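Local atomic coordinates of thioredoxin-like fold domain-containing protein (Enterococcus faecalis, PDB entry 1Z6M), a protein that is of unknown function but has a thioredoxin-like fold with a CxxC-type sequence, consistent with a role in thiol-disulfide chemistry. Residues 35-40 and 106-111; 66-71 and 81-86. One frame throughout, in Å; residues are numbered along the deposited sequence. Where two conformers were deposited one is given.

Interaction 1 (35-40 and 106-111)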
loop_
_atom_site.group_PDB
_atom_site.type_symbol
_atom_site.label_atom_id
_atom_site.label_comp_id
_atom_site.label_asym_id
_atom_site.label_seq_id
_atom_site.Cartn_x
_atom_site.Cartn_y
_atom_site.Cartn_z
ATOM N N ILE A 35 -1.712 2.494 -1.501
ATOM C CA ILE A 35 -0.593 3.250 -0.970
ATOM C C ILE A 35 0.402 3.588 -2.080
ATOM O O ILE A 35 0.428 2.959 -3.146
ATOM C CB ILE A 35 0.162 2.510 0.174
ATOM C CG1 ILE A 35 0.766 1.209 -0.326
ATOM C CG2 ILE A 35 -0.739 2.291 1.422
ATOM C CD1 ILE A 35 1.785 0.623 0.654
ATOM N N ASN A 36 1.225 4.594 -1.819
ATOM C CA ASN A 36 2.395 4.854 -2.646
ATOM C C ASN A 36 3.571 4.942 -1.680
ATOM O O ASN A 36 3.501 5.642 -0.667
ATOM C CB ASN A 36 2.211 6.145 -3.459
ATOM C CG ASN A 36 3.411 6.464 -4.335
ATOM O OD1 ASN A 36 4.494 6.732 -3.831
ATOM N ND2 ASN A 36 3.216 6.442 -5.657
ATOM N N VAL A 37 4.635 4.204 -1.961
ATOM C CA VAL A 37 5.715 4.051 -0.982
ATOM C C VAL A 37 6.560 5.287 -0.765
ATOM O O VAL A 37 7.353 5.321 0.169
ATOM C CB VAL A 37 6.643 2.831 -1.236
ATOM C CG1 VAL A 37 5.874 1.537 -1.127
ATOM C CG2 VAL A 37 7.420 2.962 -2.559
ATOM N N ARG A 38 6.394 6.314 -1.602
ATOM C CA ARG A 38 7.078 7.592 -1.328
ATOM C C ARG A 38 6.261 8.510 -0.426
ATOM O O ARG A 38 6.758 9.504 0.084
ATOM C CB ARG A 38 7.452 8.331 -2.616
ATOM C CG ARG A 38 8.602 9.343 -2.423
ATOM C CD ARG A 38 8.128 10.773 -2.323
ATOM N NE ARG A 38 9.212 11.683 -1.941
ATOM C CZ ARG A 38 9.578 11.924 -0.685
ATOM N NH1 ARG A 38 8.958 11.333 0.324
ATOM N NH2 ARG A 38 10.572 12.762 -0.431
ATOM N N CYS A 39 4.995 8.172 -0.232
ATOM C CA CYS A 39 4.116 9.063 0.489
ATOM C C CYS A 39 4.391 9.032 1.998
ATOM O O CYS A 39 4.374 7.968 2.597
ATOM C CB CYS A 39 2.664 8.678 0.179
ATOM S SG CYS A 39 1.464 9.529 1.206
ATOM N N PRO A 40 4.593 10.203 2.633
ATOM C CA PRO A 40 4.837 10.191 4.082
ATOM C C PRO A 40 3.581 9.879 4.909
ATOM O O PRO A 40 3.676 9.433 6.066
ATOM C CB PRO A 40 5.369 11.598 4.350
ATOM C CG PRO A 40 4.708 12.445 3.302
ATOM C CD PRO A 40 4.679 11.563 2.067
ATOM N N ASP A 106 13.234 9.120 3.001
ATOM C CA ASP A 106 13.854 10.437 2.823
ATOM C C ASP A 106 15.165 10.398 2.047
ATOM O O ASP A 106 15.594 11.417 1.509
ATOM C CB ASP A 106 14.047 11.125 4.169
ATOM C CG ASP A 106 12.739 11.332 4.894
ATOM O OD1 ASP A 106 11.821 11.934 4.300
ATOM O OD2 ASP A 106 12.627 10.870 6.044
ATOM N N GLU A 107 15.783 9.222 1.993
ATOM C CA GLU A 107 17.049 9.027 1.285
ATOM C C GLU A 107 16.849 8.940 -0.213
ATOM O O GLU A 107 17.597 9.556 -0.964
ATOM C CB GLU A 107 17.779 7.776 1.785
ATOM C CG GLU A 107 18.288 7.910 3.211
ATOM C CD GLU A 107 19.059 6.690 3.700
ATOM O OE1 GLU A 107 19.468 5.831 2.877
ATOM O OE2 GLU A 107 19.291 6.601 4.924
ATOM N N TRP A 108 15.863 8.161 -0.652
ATOM C CA TRP A 108 15.636 7.979 -2.092
ATOM C C TRP A 108 14.500 8.863 -2.618
ATOM O O TRP A 108 14.404 9.105 -3.830
ATOM C CB TRP A 108 15.381 6.499 -2.432
ATOM C CG TRP A 108 14.237 5.890 -1.678
ATOM C CD1 TRP A 108 14.309 5.140 -0.536
ATOM C CD2 TRP A 108 12.844 5.966 -2.022
ATOM N NE1 TRP A 108 13.044 4.754 -0.142
ATOM C CE2 TRP A 108 12.129 5.260 -1.030
ATOM C CE3 TRP A 108 12.133 6.583 -3.064
ATOM C CZ2 TRP A 108 10.735 5.151 -1.050
ATOM C CZ3 TRP A 108 10.743 6.469 -3.086
ATOM C CH2 TRP A 108 10.063 5.758 -2.089
ATOM N N GLY A 109 13.667 9.377 -1.714
ATOM C CA GLY A 109 12.434 10.059 -2.116
ATOM C C GLY A 109 12.634 11.374 -2.838
ATOM O O GLY A 109 11.722 11.871 -3.488
ATOM N N ASN A 110 13.840 11.921 -2.735
ATOM C CA ASN A 110 14.177 13.217 -3.340
ATOM C C ASN A 110 15.174 13.109 -4.491
ATOM O O ASN A 110 15.754 14.106 -4.929
ATOM C CB ASN A 110 14.690 14.173 -2.261
ATOM C CG ASN A 110 13.704 14.317 -1.114
ATOM O OD1 ASN A 110 13.949 13.865 0.016
ATOM N ND2 ASN A 110 12.553 14.898 -1.413
ATOM N N LEU A 111 15.374 11.894 -4.988
ATOM C CA LEU A 111 16.315 11.659 -6.073
ATOM C C LEU A 111 15.627 11.759 -7.431
ATOM O O LEU A 111 14.394 11.752 -7.522
ATOM C CB LEU A 111 16.981 10.290 -5.918
ATOM C CG LEU A 111 17.731 10.027 -4.609
ATOM C CD1 LEU A 111 18.266 8.609 -4.602
ATOM C CD2 LEU A 111 18.854 11.028 -4.386
HETATM O O HOH W 1 9.394 11.390 3.241
HETATM O O HOH W 2 11.734 13.648 2.080
#
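In this thioredoxin-like fold the loop from strand 29-35 to helix 40-58, which carries the first cysteine of an apparent CxxC motif, meets the end of helix 105-108 and the turn after it, chiefly through Arg38 and Trp108. The aliphatic part of Arg38 runs past the far end of the indole, its CG 3.6 Å from Trp108 CZ3, before the chain bends at chi2 (-102°) and carries the guanidinium on to the Trp108-Leu111 turn. There Arg38 NE donates to Gly109 O at 3.0 Å. The bond is bent (132° at the hydrogen): Gly109 O is tilted from the guanidinium plane, and NE sits above the carbonyl plane, while Gly109 CA lies over one guanidinium face. Val37 O meets the indole edge, 3.6 Å from Trp108 CH2; the indole itself is anchored by a hydrogen bond from NE1 to Met101 O. Within the loop, Asn36 OD1 accepts from Arg38 N, forming an Asx turn just before Cys39, the N-cap residue of helix 40-58. Asp106, salt-bridged to Arg43 through OD2, reaches Arg38 through two waters in the guanidinium plane: one is 2.9 Å from Arg38 NH1 and the other 2.9 Å from Arg38 NH2, both hydrogen-bonded to Asp106 OD1.

Interaction 2 (66-71 and 81-86); sequences IKLFDK and VMHHYI
With CG anti to the carbonyl carbon in Asp70 (chi1 -60°), and the same choice made by His83 and His84, one carboxylate from the loop after strand 62-68 is brought between two consecutive imidazoles of residues 81-86. Each oxygen serves one ring. His83 ND1 donates to Asp70 OD1 at 2.8 Å, a nearly straight bond (163°) that lies in the imidazole plane and meets the oxygen almost along its C-O bond. The shorter bond, from His84 NE2 to Asp70 OD2 at 2.6 Å, arrives on the syn side of the carboxylate, slightly out of its plane, at the edge of the second ring. Two bonds of different direction thus fix the rotation of the carboxylate. The contact joins the central sheet of the thioredoxin-like fold to the helices that follow strand 62-68 in the chain, consistent with the helical insertion of DsbA-like proteins. His83 is buried at this junction. Leu68 CB sits over the centre of its imidazole as a CH-pi contact, 3.7 Å from the ring centroid, and Phe69 O lies at the ring edge, 3.4 Å from His83 CE1. The remaining nitrogen, NE2, is hydrogen-bonded to the backbone N of Val37, in the loop before the apparent CxxC motif, so both ring nitrogens are engaged and the imidazole is held against rotation. Farther along the same side chain, Leu68 CD1 lies 3.7 Å from Ile86 CG1, an apolar contact.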
loop_
_atom_site.group_PDB
_atom_site.type_symbol
_atom_site.label_atom_id
_atom_site.label_comp_id
_atom_site.label_asym_id
_atom_site.label_seq_id
_atom_site.Cartn_x
_atom_site.Cartn_y
_atom_site.Cartn_z
ATOM N N ILE A 66 -2.392 -5.291 -0.584
ATOM C CA ILE A 66 -1.673 -4.033 -0.707
ATOM C C ILE A 66 -1.561 -3.666 -2.181
ATOM O O ILE A 66 -0.956 -4.416 -2.972
ATOM C CB ILE A 66 -0.300 -4.105 -0.002
ATOM C CG1 ILE A 66 -0.493 -4.374 1.502
ATOM C CG2 ILE A 66 0.487 -2.806 -0.213
ATOM C CD1 ILE A 66 0.780 -4.789 2.231
ATOM N N LYS A 67 -2.164 -2.532 -2.521
ATOM C CA LYS A 67 -2.275 -2.056 -3.892
ATOM C C LYS A 67 -1.347 -0.875 -4.074
ATOM O O LYS A 67 -1.620 0.217 -3.570
ATOM C CB LYS A 67 -3.731 -1.700 -4.199
ATOM C CG LYS A 67 -4.629 -2.943 -4.088
ATOM C CD LYS A 67 -6.091 -2.628 -4.297
ATOM C CE LYS A 67 -6.976 -3.844 -4.042
ATOM N NZ LYS A 67 -7.050 -4.798 -5.210
ATOM N N LEU A 68 -0.247 -1.112 -4.780
ATOM C CA LEU A 68 0.774 -0.079 -4.981
ATOM C C LEU A 68 0.338 0.803 -6.137
ATOM O O LEU A 68 0.351 0.387 -7.299
ATOM C CB LEU A 68 2.151 -0.711 -5.195
ATOM C CG LEU A 68 2.620 -1.574 -4.014
ATOM C CD1 LEU A 68 3.991 -2.141 -4.320
ATOM C CD2 LEU A 68 2.652 -0.815 -2.702
ATOM N N PHE A 69 -0.102 2.005 -5.772
ATOM C CA PHE A 69 -0.778 2.937 -6.668
ATOM C C PHE A 69 0.271 3.905 -7.219
ATOM O O PHE A 69 0.750 4.805 -6.500
ATOM C CB PHE A 69 -1.837 3.663 -5.817
ATOM C CG PHE A 69 -2.852 4.505 -6.571
ATOM C CD1 PHE A 69 -2.820 4.691 -7.952
ATOM C CD2 PHE A 69 -3.841 5.161 -5.837
ATOM C CE1 PHE A 69 -3.784 5.507 -8.574
ATOM C CE2 PHE A 69 -4.785 5.960 -6.451
ATOM C CZ PHE A 69 -4.754 6.143 -7.824
ATOM N N ASP A 70 0.658 3.708 -8.487
ATOM C CA ASP A 70 1.553 4.690 -9.146
ATOM C C ASP A 70 0.778 5.979 -9.374
ATOM O O ASP A 70 -0.345 5.949 -9.899
ATOM C CB ASP A 70 2.167 4.238 -10.487
ATOM C CG ASP A 70 3.030 2.976 -10.376
ATOM O OD1 ASP A 70 3.173 2.363 -9.275
ATOM O OD2 ASP A 70 3.619 2.616 -11.430
ATOM N N LYS A 71 1.381 7.109 -9.010
ATOM C CA LYS A 71 0.673 8.382 -8.994
ATOM C C LYS A 71 1.377 9.398 -9.866
ATOM O O LYS A 71 2.555 9.250 -10.169
ATOM C CB LYS A 71 0.584 8.919 -7.562
ATOM C CG LYS A 71 -0.273 8.099 -6.610
ATOM C CD LYS A 71 -1.759 8.147 -6.951
ATOM C CE LYS A 71 -2.384 9.499 -6.688
ATOM N NZ LYS A 71 -3.651 9.613 -7.445
ATOM N N VAL A 81 8.672 4.312 -9.121
ATOM C CA VAL A 81 9.858 3.559 -9.489
ATOM C C VAL A 81 10.043 2.407 -8.502
ATOM O O VAL A 81 10.217 1.258 -8.908
ATOM C CB VAL A 81 11.127 4.441 -9.497
ATOM C CG1 VAL A 81 12.362 3.592 -9.804
ATOM C CG2 VAL A 81 10.994 5.585 -10.507
HETATM N N MSE A 82 9.982 2.709 -7.204
HETATM C CA MSE A 82 10.138 1.687 -6.178
HETATM C C MSE A 82 9.110 0.567 -6.267
HETATM O O MSE A 82 9.438 -0.596 -6.025
HETATM C CB MSE A 82 10.118 2.327 -4.789
HETATM C CG MSE A 82 11.434 2.981 -4.399
HETATM SE SE MSE A 82 12.762 1.739 -4.027
HETATM C CE MSE A 82 14.193 2.851 -3.814
ATOM N N HIS A 83 7.874 0.913 -6.629
ATOM C CA HIS A 83 6.818 -0.083 -6.777
ATOM C C HIS A 83 7.181 -1.169 -7.772
ATOM O O HIS A 83 6.654 -2.279 -7.701
ATOM C CB HIS A 83 5.534 0.574 -7.255
ATOM C CG HIS A 83 4.904 1.478 -6.248
ATOM N ND1 HIS A 83 3.857 2.309 -6.567
ATOM C CD2 HIS A 83 5.153 1.667 -4.931
ATOM C CE1 HIS A 83 3.480 2.968 -5.485
ATOM N NE2 HIS A 83 4.257 2.605 -4.480
ATOM N N HIS A 84 8.069 -0.851 -8.707
ATOM C CA HIS A 84 8.403 -1.786 -9.774
ATOM C C HIS A 84 9.531 -2.740 -9.399
ATOM O O HIS A 84 9.926 -3.567 -10.222
ATOM C CB HIS A 84 8.707 -1.019 -11.064
ATOM C CG HIS A 84 7.643 -0.034 -11.420
ATOM N ND1 HIS A 84 7.901 1.117 -12.131
ATOM C CD2 HIS A 84 6.319 -0.003 -11.124
ATOM C CE1 HIS A 84 6.780 1.804 -12.271
ATOM N NE2 HIS A 84 5.808 1.150 -11.662
ATOM N N TYR A 85 10.022 -2.625 -8.158
ATOM C CA TYR A 85 11.057 -3.501 -7.607
ATOM C C TYR A 85 10.476 -4.498 -6.602
ATOM O O TYR A 85 11.211 -5.172 -5.879
ATOM C CB TYR A 85 12.198 -2.671 -6.977
ATOM C CG TYR A 85 13.055 -1.998 -8.018
ATOM C CD1 TYR A 85 12.666 -0.802 -8.621
ATOM C CD2 TYR A 85 14.255 -2.578 -8.423
ATOM C CE1 TYR A 85 13.446 -0.198 -9.602
ATOM C CE2 TYR A 85 15.040 -1.988 -9.399
ATOM C CZ TYR A 85 14.628 -0.798 -9.988
ATOM O OH TYR A 85 15.401 -0.206 -10.962
ATOM N N ILE A 86 9.147 -4.584 -6.569
ATOM C CA ILE A 86 8.444 -5.457 -5.652
ATOM C C ILE A 86 8.272 -6.831 -6.270
ATOM O O ILE A 86 7.748 -6.972 -7.380
ATOM C CB ILE A 86 7.089 -4.825 -5.220
ATOM C CG1 ILE A 86 7.353 -3.627 -4.295
ATOM C CG2 ILE A 86 6.164 -5.858 -4.572
ATOM C CD1 ILE A 86 7.892 -3.984 -2.908
#

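In the fold
From the N terminus, strand 29-35 runs into the loop of residues 35-40, which opens interaction 1. The chain then forms helix 40-58 and returns through strand 62-68, whose end begins interaction 2; this is closed only nine intervening residues later, by residues 81-86. Helix 91-103 follows before residues 106-111 close interaction 1, a loop 65 residues long that wholly encloses the shorter one. The two also touch directly: Ile35 O lies 2.8 Å from Phe69 N, continuing the parallel pairing of the two strands just past the end of strand 62-68. Together they fasten the helical part to the segments leaving two adjacent strands of the sheet.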